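Local coordinates for protein glycosyl hydrolase, family 38 (Enterococcus faecalis, PDB 5KBP) that probably hydrolyses alpha-mannosidic linkages as a metal-dependent glycoside hydrolase of family 38, at residues A[99-104]-A[844-849]; A[688-693]-A[795-800]; A[822-825]-A[830-833]. One frame throughout, in Å; residues are numbered along the deposited sequence.

Interaction 1 of 3, residues A[99-104]-A[844-849]; sequences SSESNV and VVRGFN
Glu101, in the first turn of helix 100-117, is gripped side-on by Arg846 of strand 843-849. Each carboxylate oxygen takes one N-H: Arg846 NH1 reaches Glu101 OE1 at 2.6 Å and nearly straight (173°), while Arg846 NE meets Glu101 OE2 at 2.7 Å, more bent and tilted from the guanidinium plane. Both oxygens accept on their syn lone pairs, and the two planes are only 18° apart. Glu101 gets there by folding at chi2 (-65°), and Arg846, stretched as far as CD, turns at chi3 to present its NE edge. The packing is close here, for Val104 CG1 rests on one guanidinium face, 3.7 Å from Arg846 NH1. The looser side lies toward Phe848 and the partly exposed Ser100, whose side chains each stay at least 5.7 Å from the opposite segment, whereas all three touching residues are buried. Glu101 OE2 is also hydrogen-bonded by Tyr693 and Thr832, and Glu101 OE1 forms a salt bridge with Arg105. Such a paired, buried bridge fixes the rotation of both groups as it joins the family's N-terminal domain to its C-terminal beta sandwich, and the surrounding donors probably favour a charged carboxylate.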
loop_
_atom_site.group_PDB
_atom_site.type_symbol
_atom_site.label_atom_id
_atom_site.label_comp_id
_atom_site.label_asym_id
_atom_site.label_seq_id
_atom_site.Cartn_x
_atom_site.Cartn_y
_atom_site.Cartn_z
ATOM N N SER A 99 -14.954 13.700 -6.862
ATOM C CA SER A 99 -15.414 15.061 -6.625
ATOM C C SER A 99 -15.375 15.885 -7.908
ATOM O O SER A 99 -14.762 15.505 -8.911
ATOM C CB SER A 99 -14.565 15.737 -5.547
ATOM O OG SER A 99 -13.226 15.904 -5.979
ATOM N N SER A 100 -16.054 17.033 -7.861
ATOM C CA SER A 100 -16.079 17.937 -9.006
ATOM C C SER A 100 -14.675 18.402 -9.369
ATOM O O SER A 100 -14.293 18.404 -10.545
ATOM C CB SER A 100 -16.981 19.135 -8.702
ATOM O OG SER A 100 -18.314 18.725 -8.461
ATOM N N GLU A 101 -13.890 18.797 -8.365
ATOM C CA GLU A 101 -12.527 19.248 -8.626
ATOM C C GLU A 101 -11.647 18.109 -9.121
ATOM O O GLU A 101 -10.789 18.317 -9.986
ATOM C CB GLU A 101 -11.931 19.879 -7.369
ATOM C CG GLU A 101 -12.428 21.286 -7.099
ATOM C CD GLU A 101 -12.000 22.265 -8.174
ATOM O OE1 GLU A 101 -10.864 22.136 -8.680
ATOM O OE2 GLU A 101 -12.800 23.159 -8.517
ATOM N N SER A 102 -11.842 16.899 -8.589
ATOM C CA SER A 102 -11.033 15.762 -9.023
ATOM C C SER A 102 -11.194 15.504 -10.517
ATOM O O SER A 102 -10.237 15.103 -11.191
ATOM C CB SER A 102 -11.402 14.515 -8.224
ATOM O OG SER A 102 -11.026 14.656 -6.866
ATOM N N ASN A 103 -12.396 15.729 -11.051
ATOM C CA ASN A 103 -12.589 15.633 -12.493
ATOM C C ASN A 103 -11.782 16.693 -13.227
ATOM O O ASN A 103 -11.238 16.433 -14.307
ATOM C CB ASN A 103 -14.074 15.760 -12.832
ATOM C CG ASN A 103 -14.855 14.508 -12.488
ATOM O OD1 ASN A 103 -14.732 13.486 -13.165
ATOM N ND2 ASN A 103 -15.671 14.581 -11.443
ATOM N N VAL A 104 -11.691 17.896 -12.657
ATOM C CA VAL A 104 -10.929 18.969 -13.288
ATOM C C VAL A 104 -9.431 18.722 -13.147
ATOM O O VAL A 104 -8.666 18.928 -14.097
ATOM C CB VAL A 104 -11.346 20.329 -12.697
ATOM C CG1 VAL A 104 -10.304 21.393 -13.002
ATOM C CG2 VAL A 104 -12.709 20.745 -13.239
ATOM N N VAL A 844 -5.940 31.200 -7.823
ATOM C CA VAL A 844 -7.002 30.609 -8.630
ATOM C C VAL A 844 -8.179 30.289 -7.721
ATOM O O VAL A 844 -8.022 29.605 -6.703
ATOM C CB VAL A 844 -6.517 29.348 -9.367
ATOM C CG1 VAL A 844 -7.670 28.689 -10.103
ATOM C CG2 VAL A 844 -5.394 29.699 -10.334
ATOM N N VAL A 845 -9.357 30.792 -8.088
ATOM C CA VAL A 845 -10.594 30.536 -7.362
ATOM C C VAL A 845 -11.640 30.060 -8.358
ATOM O O VAL A 845 -11.774 30.628 -9.446
ATOM C CB VAL A 845 -11.089 31.792 -6.614
ATOM C CG1 VAL A 845 -12.358 31.485 -5.834
ATOM C CG2 VAL A 845 -10.004 32.328 -5.694
ATOM N N ARG A 846 -12.378 29.015 -7.992
ATOM C CA ARG A 846 -13.396 28.454 -8.866
ATOM C C ARG A 846 -14.692 28.232 -8.102
ATOM O O ARG A 846 -14.688 27.710 -6.983
ATOM C CB ARG A 846 -12.930 27.134 -9.493
ATOM C CG ARG A 846 -14.000 26.433 -10.321
ATOM C CD ARG A 846 -13.399 25.466 -11.334
ATOM N NE ARG A 846 -12.361 24.623 -10.749
ATOM C CZ ARG A 846 -11.061 24.773 -10.983
ATOM N NH1 ARG A 846 -10.183 23.964 -10.407
ATOM N NH2 ARG A 846 -10.636 25.731 -11.795
ATOM N N GLY A 847 -15.800 28.640 -8.723
ATOM C CA GLY A 847 -17.125 28.352 -8.219
ATOM C C GLY A 847 -18.059 28.035 -9.371
ATOM O O GLY A 847 -17.666 28.078 -10.538
ATOM N N PHE A 848 -19.306 27.717 -9.030
ATOM C CA PHE A 848 -20.285 27.414 -10.063
ATOM C C PHE A 848 -21.674 27.822 -9.601
ATOM O O PHE A 848 -21.974 27.830 -8.405
ATOM C CB PHE A 848 -20.264 25.928 -10.449
ATOM C CG PHE A 848 -20.773 25.007 -9.376
ATOM C CD1 PHE A 848 -19.996 24.709 -8.270
ATOM C CD2 PHE A 848 -22.023 24.418 -9.489
ATOM C CE1 PHE A 848 -20.460 23.854 -7.287
ATOM C CE2 PHE A 848 -22.492 23.560 -8.512
ATOM C CZ PHE A 848 -21.710 23.279 -7.409
ATOM N N ASN A 849 -22.519 28.164 -10.570
ATOM C CA ASN A 849 -23.898 28.536 -10.292
ATOM C C ASN A 849 -24.715 27.294 -9.959
ATOM O O ASN A 849 -24.626 26.275 -10.652
ATOM C CB ASN A 849 -24.504 29.260 -11.496
ATOM C CG ASN A 849 -25.806 29.968 -11.166
ATOM O OD1 ASN A 849 -26.455 29.677 -10.159
ATOM N ND2 ASN A 849 -26.199 30.901 -12.023
#

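Interaction 2 of 3, residues A[688-693]-A[795-800]; sequences EADSIY and QAYSAQ
Tyr797 extends its phenol from helix 789-799 to Asp690, at the end of strand 686-690, where the hydroxyl donates a very short hydrogen bond of 2.5 Å from Tyr797 OH to Asp690 OD1. Two side-chain conformations bring these groups together from opposite directions. In Asp690 the carboxylate carbon stands opposite the backbone N (chi1 -170°), which carries the acid out toward the helix. Tyr797 instead sets CG opposite its own carbonyl carbon (chi1 -63°); its CB starts off to one side of the strand, and the length of the ring brings the hydroxyl across. The carboxylate meets the ring at its edge: Asp690 CG lies in the ring plane, and Asp690 OD2 is 3.2 Å from Tyr797 CE1. The carboxylate plane is turned 58° from the ring. Asp690 OD2 has a second partner in the backbone N of Ala717, so both oxygens are engaged and the rotation of the acid is restrained. The Tyr797 ring also meets that of Phe718, on the neighbouring strand 718-722. Helix 789-799 is thereby tied to the end of strand 686-690, which runs antiparallel between strands 718-722 and 695-699.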
loop_
_atom_site.group_PDB
_atom_site.type_symbol
_atom_site.label_atom_id
_atom_site.label_comp_id
_atom_site.label_asym_id
_atom_site.label_seq_id
_atom_site.Cartn_x
_atom_site.Cartn_y
_atom_site.Cartn_z
ATOM N N GLU A 688 -33.922 16.317 -6.661
ATOM C CA GLU A 688 -32.635 16.912 -6.983
ATOM C C GLU A 688 -31.525 16.224 -6.201
ATOM O O GLU A 688 -31.743 15.714 -5.098
ATOM C CB GLU A 688 -32.628 18.416 -6.692
ATOM C CG GLU A 688 -33.570 19.216 -7.577
ATOM C CD GLU A 688 -33.476 20.706 -7.328
ATOM O OE1 GLU A 688 -32.689 21.113 -6.450
ATOM O OE2 GLU A 688 -34.188 21.471 -8.013
ATOM N N ALA A 689 -30.331 16.214 -6.789
ATOM C CA ALA A 689 -29.178 15.577 -6.172
ATOM C C ALA A 689 -27.916 16.318 -6.583
ATOM O O ALA A 689 -27.829 16.866 -7.687
ATOM C CB ALA A 689 -29.071 14.099 -6.562
ATOM N N ASP A 690 -26.939 16.329 -5.681
ATOM C CA ASP A 690 -25.660 16.960 -5.971
ATOM C C ASP A 690 -24.857 16.090 -6.930
ATOM O O ASP A 690 -24.630 14.906 -6.669
ATOM C CB ASP A 690 -24.875 17.187 -4.682
ATOM C CG ASP A 690 -23.654 18.063 -4.890
ATOM O OD1 ASP A 690 -23.738 19.018 -5.688
ATOM O OD2 ASP A 690 -22.612 17.797 -4.257
ATOM N N SER A 691 -24.431 16.681 -8.045
ATOM C CA SER A 691 -23.607 15.967 -9.011
ATOM C C SER A 691 -22.269 16.674 -9.188
ATOM O O SER A 691 -21.672 17.135 -8.211
ATOM C CB SER A 691 -24.333 15.842 -10.352
ATOM O OG SER A 691 -23.639 14.968 -11.225
ATOM N N ILE A 692 -21.794 16.770 -10.425
ATOM C CA ILE A 692 -20.504 17.378 -10.728
ATOM C C ILE A 692 -20.762 18.789 -11.236
ATOM O O ILE A 692 -21.200 18.977 -12.376
ATOM C CB ILE A 692 -19.715 16.549 -11.748
ATOM C CG1 ILE A 692 -19.552 15.117 -11.238
ATOM C CG2 ILE A 692 -18.362 17.191 -12.020
ATOM C CD1 ILE A 692 -18.934 15.034 -9.860
ATOM N N TYR A 693 -20.480 19.782 -10.388
ATOM C CA TYR A 693 -20.710 21.191 -10.710
ATOM C C TYR A 693 -22.153 21.428 -11.146
ATOM O O TYR A 693 -22.429 22.219 -12.051
ATOM C CB TYR A 693 -19.739 21.682 -11.787
ATOM C CG TYR A 693 -18.285 21.697 -11.376
ATOM C CD1 TYR A 693 -17.831 22.559 -10.388
ATOM C CD2 TYR A 693 -17.362 20.867 -11.996
ATOM C CE1 TYR A 693 -16.500 22.582 -10.016
ATOM C CE2 TYR A 693 -16.027 20.884 -11.632
ATOM C CZ TYR A 693 -15.602 21.743 -10.641
ATOM O OH TYR A 693 -14.276 21.764 -10.274
ATOM N N GLN A 795 -24.668 24.916 3.054
ATOM C CA GLN A 795 -24.334 24.377 4.369
ATOM C C GLN A 795 -24.049 22.882 4.304
ATOM O O GLN A 795 -23.306 22.358 5.141
ATOM C CB GLN A 795 -25.464 24.665 5.358
ATOM C CG GLN A 795 -25.661 26.142 5.668
ATOM N N ALA A 796 -24.627 22.182 3.325
ATOM C CA ALA A 796 -24.276 20.780 3.120
ATOM C C ALA A 796 -22.839 20.645 2.637
ATOM O O ALA A 796 -22.110 19.749 3.079
ATOM C CB ALA A 796 -25.244 20.134 2.130
ATOM N N TYR A 797 -22.413 21.524 1.725
ATOM C CA TYR A 797 -21.003 21.585 1.360
ATOM C C TYR A 797 -20.150 21.983 2.555
ATOM O O TYR A 797 -19.042 21.464 2.743
ATOM C CB TYR A 797 -20.792 22.580 0.218
ATOM C CG TYR A 797 -21.474 22.220 -1.081
ATOM C CD1 TYR A 797 -21.493 20.912 -1.544
ATOM C CD2 TYR A 797 -22.095 23.196 -1.848
ATOM C CE1 TYR A 797 -22.116 20.587 -2.736
ATOM C CE2 TYR A 797 -22.720 22.881 -3.039
ATOM C CZ TYR A 797 -22.727 21.575 -3.479
ATOM O OH TYR A 797 -23.349 21.258 -4.665
ATOM N N SER A 798 -20.654 22.907 3.378
ATOM C CA SER A 798 -19.871 23.426 4.493
ATOM C C SER A 798 -19.679 22.385 5.589
ATOM O O SER A 798 -18.693 22.448 6.331
ATOM C CB SER A 798 -20.544 24.676 5.059
ATOM O OG SER A 798 -19.756 25.260 6.078
ATOM N N ALA A 799 -20.602 21.427 5.706
ATOM C CA ALA A 799 -20.485 20.417 6.753
ATOM C C ALA A 799 -19.325 19.463 6.496
ATOM O O ALA A 799 -18.776 18.887 7.444
ATOM C CB ALA A 799 -21.796 19.639 6.880
ATOM N N GLN A 800 -18.938 19.281 5.233
ATOM C CA GLN A 800 -17.815 18.414 4.894
ATOM C C GLN A 800 -16.461 19.076 5.111
ATOM O O GLN A 800 -15.434 18.396 4.999
ATOM C CB GLN A 800 -17.921 17.955 3.437
ATOM C CG GLN A 800 -19.002 16.925 3.174
ATOM C CD GLN A 800 -18.903 16.328 1.783
ATOM O OE1 GLN A 800 -18.095 16.768 0.965
ATOM N NE2 GLN A 800 -19.720 15.317 1.511
#

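Interaction 3 of 3, residues A[822-825]-A[830-833]; sequences LTHA and GWTA. Unlike the reference sequence in segment 822-825: His824 (reference Thr).
His824 points the edge of its imidazole into the face of the Trp831 indole, a T-shaped pair that links the loop after strand 819-820 to strand 829-836. The planes stand at 87°, and the centroid of the imidazole is 4.2 Å from that of the six-membered indole ring. His824 ND1 leads the approach: it sits over the centre of the indole, 3.2 Å from Trp831 CD2, with the adjacent His824 CE1 3.7 Å from Trp831 CE3. Behind this leading edge, His824 CB touches the benzo ring, 3.8 Å from Trp831 CZ2. The two side chains come from opposite directions. Each has CG opposite its own carbonyl carbon, and the near-perpendicular chi2 of Trp831 (94°) turns the broad face of the indole to the histidine. Ala825 adds a lighter contact at the indole's rim, its carbonyl O lying near the ring plane 4.0 Å from Trp831 CZ2. Each ring has a further aromatic neighbour, Phe502 for His824 and Trp895 for Trp831. Beyond Trp831 the next two residues, Thr832 and Ala833, lie opposite the single residue Arg846, a classic beta bulge. Here the T-shaped pair packs the connecting loop against strand 829-836, outermost of its antiparallel sheet within this chain, in the C-terminal beta sandwich of a family 38 glycoside hydrolase.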
loop_
_atom_site.group_PDB
_atom_site.type_symbol
_atom_site.label_atom_id
_atom_site.label_comp_id
_atom_site.label_asym_id
_atom_site.label_seq_id
_atom_site.Cartn_x
_atom_site.Cartn_y
_atom_site.Cartn_z
ATOM N N LEU A 822 -10.871 36.592 1.349
ATOM C CA LEU A 822 -11.664 36.689 0.129
ATOM C C LEU A 822 -13.087 37.098 0.467
ATOM O O LEU A 822 -13.686 36.548 1.395
ATOM C CB LEU A 822 -11.669 35.352 -0.629
ATOM C CG LEU A 822 -10.431 35.015 -1.457
ATOM C CD1 LEU A 822 -10.492 33.585 -1.964
ATOM C CD2 LEU A 822 -10.307 35.979 -2.621
ATOM N N THR A 823 -13.622 38.057 -0.282
ATOM C CA THR A 823 -15.021 38.450 -0.171
ATOM C C THR A 823 -15.779 37.845 -1.346
ATOM O O THR A 823 -15.404 38.051 -2.503
ATOM C CB THR A 823 -15.164 39.971 -0.160
ATOM O OG1 THR A 823 -14.495 40.509 0.988
ATOM C CG2 THR A 823 -16.631 40.374 -0.118
ATOM N N HIS A 824 -16.825 37.085 -1.054
ATOM C CA HIS A 824 -17.531 36.316 -2.064
ATOM C C HIS A 824 -18.896 36.933 -2.342
ATOM O O HIS A 824 -19.551 37.475 -1.442
ATOM C CB HIS A 824 -17.689 34.859 -1.629
ATOM C CG HIS A 824 -16.399 34.083 -1.612
ATOM N ND1 HIS A 824 -16.149 33.023 -2.461
ATOM C CD2 HIS A 824 -15.291 34.207 -0.842
ATOM C CE1 HIS A 824 -14.947 32.529 -2.215
ATOM N NE2 HIS A 824 -14.403 33.233 -1.239
ATOM N N ALA A 825 -19.297 36.883 -3.608
ATOM C CA ALA A 825 -20.636 37.295 -4.009
ATOM C C ALA A 825 -21.650 36.361 -3.365
ATOM O O ALA A 825 -21.775 35.199 -3.764
ATOM C CB ALA A 825 -20.757 37.274 -5.528
ATOM N N GLY A 830 -21.848 27.474 -5.315
ATOM C CA GLY A 830 -20.962 26.523 -4.673
ATOM C C GLY A 830 -19.523 26.856 -5.001
ATOM O O GLY A 830 -19.162 27.041 -6.167
ATOM N N TRP A 831 -18.699 26.944 -3.959
ATOM C CA TRP A 831 -17.291 27.294 -4.082
ATOM C C TRP A 831 -16.457 26.042 -3.849
ATOM O O TRP A 831 -16.574 25.404 -2.797
ATOM C CB TRP A 831 -16.919 28.399 -3.094
ATOM C CG TRP A 831 -17.781 29.614 -3.241
ATOM C CD1 TRP A 831 -18.916 29.904 -2.543
ATOM C CD2 TRP A 831 -17.585 30.697 -4.158
ATOM N NE1 TRP A 831 -19.436 31.104 -2.964
ATOM C CE2 TRP A 831 -18.637 31.611 -3.955
ATOM C CE3 TRP A 831 -16.620 30.984 -5.129
ATOM C CZ2 TRP A 831 -18.752 32.791 -4.686
ATOM C CZ3 TRP A 831 -16.736 32.156 -5.854
ATOM C CH2 TRP A 831 -17.793 33.045 -5.628
ATOM N N THR A 832 -15.615 25.697 -4.826
ATOM C CA THR A 832 -14.948 24.403 -4.844
ATOM C C THR A 832 -13.428 24.458 -4.817
ATOM O O THR A 832 -12.808 23.447 -4.471
ATOM C CB THR A 832 -15.374 23.599 -6.084
ATOM O OG1 THR A 832 -15.025 24.323 -7.269
ATOM C CG2 THR A 832 -16.874 23.351 -6.070
ATOM N N ALA A 833 -12.806 25.582 -5.170
ATOM C CA ALA A 833 -11.353 25.609 -5.273
ATOM C C ALA A 833 -10.804 26.982 -4.918
ATOM O O ALA A 833 -11.331 28.006 -5.359
ATOM C CB ALA A 833 -10.890 25.221 -6.683
#

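Segments of interactions 2 and 3 send Tyr693 and Thr832 to the Glu101 carboxylate of interaction 1. The centres of interactions 1 and 2 lie about 12 Å apart, those of interactions 1 and 3 about 11 Å, and those of 2 and 3 about 14 Å. Tyr693 brings its OH to 2.7 Å from Glu101 OE2, and its backbone N is 3.1 Å from Ser100 OG. Thr832 OG1 stands 2.8 Å from the same Glu101 OE2, while Phe848 N bonds to Gly830 O across neighbouring strands. Interactions 2 and 3 meet more lightly, through Tyr693 and Thr832. All three lie away from the calcium-binding residues Phe253 and Tyr256; interaction 1 links the N-terminal domain to the C-terminal beta sandwich.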